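Long-range contact in hypothetical protein TM0894 (PDB 1ZTC), which is a putative metallo-beta-lactamase-fold hydrolase that binds two nickel ions and may act as an endoribonuclease: residues M13-L18 against V38-K43. Sequence-based numbering, arbitrary orientation.
Sequences MELKIL and VYLEHK
Tyr39 O accepts a hydrogen bond from Lys16 N at 2.9 Å, an almost straight bond (173° at the hydrogen), and the same oxygen also meets the CA-H of Leu15. The return bond, from Tyr39 N to Lys16 O, closes one hydrogen-bonded pair of this antiparallel ladder. A second pair joins Glu14 and Glu41, with Glu14 N to Glu41 O at 3.0 Å. Between them, Leu15 faces Leu40 as a non-hydrogen-bonded pair.

On the face carrying the leucines, CD1 of Leu15 wedges against CG1 of Val38, an unusually tight 3.4 Å, and also touches CD2 of Leu40 at 3.6 Å. Leu15 places CG anti to its own amide nitrogen (chi1 169°), and the methyl then reaches across to the other strand. Selenomethionine Met13 runs extended past Leu40 and bends at its last torsion, bringing CE to 3.5 Å from CB of His42. The imidazole NE2 of His42 is hydrogen-bonded to Asp141, whereas its buried ND1 has no polar partner.

On the reverse face, the three outer carbons of Leu18 gather round CB of Tyr39, with CG at 3.7 Å, while CB of Lys16 approaches the ring edge. Tyr39 OH donates a hydrogen bond to Glu41 OE2 (2.7 Å), which accepts with its anti lone pair and lies in the plane of the ring; the bond ties the phenol to its own strand.

The ladder joins edge strand 13-19 to strand 37-42 in the six-stranded sheet of the metallo-beta-lactamase fold. Leu18 and Tyr39 pack against helix 57-67, Leu40 leans on strand 45-49, and Leu15 and Val38 meet strand 169-171 of the other large sheet.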
HETATM    1  N   MSE A  13      25.392  24.500  -4.959  1.00 50.13           N
HETATM    2  CA  MSE A  13      24.827  23.189  -4.731  1.00 48.95           C
HETATM    3  C   MSE A  13      23.350  23.184  -5.130  1.00 48.65           C
HETATM    4  O   MSE A  13      22.572  23.999  -4.659  1.00 49.59           O
HETATM    5  CB  MSE A  13      24.971  22.814  -3.269  1.00 48.48           C
HETATM    6  CG  MSE A  13      24.403  21.459  -2.961  1.00 49.24           C
HETATM    7 SE   MSE A  13      24.895  20.866  -1.209  0.70 50.31          SE
HETATM    8  CE  MSE A  13      26.208  20.057  -1.579  1.00 44.70           C
ATOM      9  N   GLU A  14      22.982  22.262  -6.013  1.00 47.50           N
ATOM     10  CA  GLU A  14      21.637  22.145  -6.527  1.00 48.37           C
ATOM     11  C   GLU A  14      20.963  20.940  -5.893  1.00 47.40           C
ATOM     12  O   GLU A  14      21.546  19.884  -5.851  1.00 45.26           O
ATOM     13  CB  GLU A  14      21.659  21.911  -8.035  1.00 48.51           C
ATOM     14  CG  GLU A  14      22.040  23.139  -8.852  1.00 63.08           C
ATOM     15  CD  GLU A  14      20.833  24.007  -9.199  1.00 75.15           C
ATOM     16  OE1 GLU A  14      19.714  23.446  -9.412  1.00 81.05           O
ATOM     17  OE2 GLU A  14      21.018  25.247  -9.265  1.00 79.82           O
ATOM     18  N   LEU A  15      19.715  21.116  -5.470  1.00 46.89           N
ATOM     19  CA  LEU A  15      18.922  20.079  -4.846  1.00 47.24           C
ATOM     20  C   LEU A  15      17.830  19.556  -5.789  1.00 46.45           C
ATOM     21  O   LEU A  15      17.170  20.338  -6.467  1.00 44.67           O
ATOM     22  CB  LEU A  15      18.243  20.650  -3.619  1.00 45.61           C
ATOM     23  CG  LEU A  15      17.163  19.778  -2.974  1.00 48.29           C
ATOM     24  CD1 LEU A  15      17.789  18.696  -2.212  1.00 51.91           C
ATOM     25  CD2 LEU A  15      16.284  20.586  -2.088  1.00 53.66           C
ATOM     26  N   LYS A  16      17.662  18.243  -5.824  1.00 47.07           N
ATOM     27  CA  LYS A  16      16.506  17.627  -6.426  1.00 48.25           C
ATOM     28  C   LYS A  16      15.971  16.567  -5.469  1.00 46.16           C
ATOM     29  O   LYS A  16      16.723  15.737  -4.964  1.00 45.11           O
ATOM     30  CB  LYS A  16      16.854  17.011  -7.770  1.00 47.06           C
ATOM     31  CG  LYS A  16      15.591  16.606  -8.589  1.00 52.56           C
ATOM     32  CD  LYS A  16      15.927  15.996  -9.967  1.00 58.49           C
ATOM     33  CE  LYS A  16      14.679  15.648 -10.834  1.00 62.33           C
ATOM     34  NZ  LYS A  16      13.655  16.744 -10.907  1.00 70.95           N
ATOM     35  N   ILE A  17      14.666  16.609  -5.208  1.00 45.24           N
ATOM     36  CA  ILE A  17      14.009  15.569  -4.443  1.00 45.77           C
ATOM     37  C   ILE A  17      13.567  14.481  -5.424  1.00 45.51           C
ATOM     38  O   ILE A  17      12.642  14.676  -6.201  1.00 45.45           O
ATOM     39  CB  ILE A  17      12.841  16.121  -3.609  1.00 45.97           C
ATOM     40  CG1 ILE A  17      13.381  17.136  -2.580  1.00 48.64           C
ATOM     41  CG2 ILE A  17      12.145  14.989  -2.846  1.00 47.27           C
ATOM     42  CD1 ILE A  17      12.320  18.005  -1.937  1.00 49.59           C
ATOM     43  N   LEU A  18      14.252  13.343  -5.407  1.00 44.29           N
ATOM     44  CA  LEU A  18      13.978  12.284  -6.358  1.00 44.04           C
ATOM     45  C   LEU A  18      12.702  11.519  -6.021  1.00 43.99           C
ATOM     46  O   LEU A  18      11.966  11.065  -6.910  1.00 43.98           O
ATOM     47  CB  LEU A  18      15.150  11.313  -6.398  1.00 43.74           C
ATOM     48  CG  LEU A  18      16.511  11.900  -6.731  1.00 44.65           C
ATOM     49  CD1 LEU A  18      17.480  10.778  -6.999  1.00 45.65           C
ATOM     50  CD2 LEU A  18      16.440  12.870  -7.930  1.00 42.87           C
ATOM     51  N   VAL A  38      16.943  12.392  -1.526  1.00 44.04           N
ATOM     52  CA  VAL A  38      17.474  13.703  -1.859  1.00 44.84           C
ATOM     53  C   VAL A  38      18.764  13.527  -2.651  1.00 45.09           C
ATOM     54  O   VAL A  38      19.637  12.733  -2.278  1.00 43.43           O
ATOM     55  CB  VAL A  38      17.743  14.504  -0.549  1.00 43.92           C
ATOM     56  CG1 VAL A  38      18.625  15.696  -0.773  1.00 50.25           C
ATOM     57  CG2 VAL A  38      16.390  14.933   0.045  1.00 49.35           C
ATOM     58  N   TYR A  39      18.849  14.272  -3.748  1.00 45.40           N
ATOM     59  CA  TYR A  39      19.994  14.276  -4.622  1.00 45.10           C
ATOM     60  C   TYR A  39      20.570  15.691  -4.673  1.00 44.85           C
ATOM     61  O   TYR A  39      19.820  16.667  -4.786  1.00 43.84           O
ATOM     62  CB  TYR A  39      19.565  13.846  -6.016  1.00 45.69           C
ATOM     63  CG  TYR A  39      20.655  13.913  -7.079  1.00 46.54           C
ATOM     64  CD1 TYR A  39      21.683  12.992  -7.102  1.00 46.97           C
ATOM     65  CD2 TYR A  39      20.632  14.886  -8.071  1.00 50.05           C
ATOM     66  CE1 TYR A  39      22.648  13.032  -8.054  1.00 44.73           C
ATOM     67  CE2 TYR A  39      21.614  14.926  -9.047  1.00 47.96           C
ATOM     68  CZ  TYR A  39      22.612  13.982  -9.038  1.00 46.78           C
ATOM     69  OH  TYR A  39      23.605  13.987  -9.996  1.00 48.91           O
ATOM     70  N   LEU A  40      21.895  15.787  -4.556  1.00 43.81           N
ATOM     71  CA  LEU A  40      22.596  17.062  -4.591  1.00 45.07           C
ATOM     72  C   LEU A  40      23.769  16.994  -5.541  1.00 45.03           C
ATOM     73  O   LEU A  40      24.497  16.001  -5.560  1.00 44.17           O
ATOM     74  CB  LEU A  40      23.131  17.420  -3.214  1.00 45.56           C
ATOM     75  CG  LEU A  40      22.116  17.513  -2.086  1.00 47.61           C
ATOM     76  CD1 LEU A  40      22.811  17.374  -0.743  1.00 50.05           C
ATOM     77  CD2 LEU A  40      21.378  18.850  -2.161  1.00 53.98           C
ATOM     78  N   GLU A  41      23.950  18.052  -6.322  1.00 45.54           N
ATOM     79  CA  GLU A  41      25.127  18.206  -7.150  1.00 48.32           C
ATOM     80  C   GLU A  41      25.929  19.403  -6.657  1.00 46.75           C
ATOM     81  O   GLU A  41      25.391  20.497  -6.512  1.00 45.45           O
ATOM     82  CB  GLU A  41      24.743  18.415  -8.628  1.00 48.97           C
ATOM     83  CG  GLU A  41      24.276  17.151  -9.320  1.00 53.40           C
ATOM     84  CD  GLU A  41      23.984  17.325 -10.818  1.00 55.15           C
ATOM     85  OE1 GLU A  41      24.169  18.465 -11.336  1.00 59.93           O
ATOM     86  OE2 GLU A  41      23.572  16.307 -11.462  1.00 56.82           O
ATOM     87  N   HIS A  42      27.210  19.176  -6.399  1.00 46.43           N
ATOM     88  CA  HIS A  42      28.132  20.212  -5.976  1.00 46.45           C
ATOM     89  C   HIS A  42      29.493  19.882  -6.536  1.00 46.57           C
ATOM     90  O   HIS A  42      30.034  18.817  -6.256  1.00 45.59           O
ATOM     91  CB  HIS A  42      28.216  20.263  -4.457  1.00 47.68           C
ATOM     92  CG  HIS A  42      29.203  21.258  -3.941  1.00 48.84           C
ATOM     93  ND1 HIS A  42      29.012  22.620  -4.051  1.00 51.07           N
ATOM     94  CD2 HIS A  42      30.399  21.087  -3.324  1.00 47.26           C
ATOM     95  CE1 HIS A  42      30.039  23.244  -3.502  1.00 47.99           C
ATOM     96  NE2 HIS A  42      30.896  22.339  -3.060  1.00 49.16           N
ATOM     97  N   LYS A  43      30.033  20.805  -7.319  1.00 46.72           N
ATOM     98  CA  LYS A  43      31.267  20.591  -8.055  1.00 48.55           C
ATOM     99  C   LYS A  43      31.195  19.251  -8.807  1.00 47.38           C
ATOM    100  O   LYS A  43      30.327  19.057  -9.649  1.00 46.25           O
ATOM    101  CB  LYS A  43      32.502  20.680  -7.134  1.00 48.15           C
ATOM    102  CG  LYS A  43      32.719  22.027  -6.479  1.00 49.05           C
ATOM    103  CD  LYS A  43      33.944  21.971  -5.573  1.00 51.48           C
ATOM    104  CE  LYS A  43      34.344  23.341  -5.054  1.00 58.09           C
ATOM    105  NZ  LYS A  43      35.442  23.271  -4.034  1.00 61.06           N
TER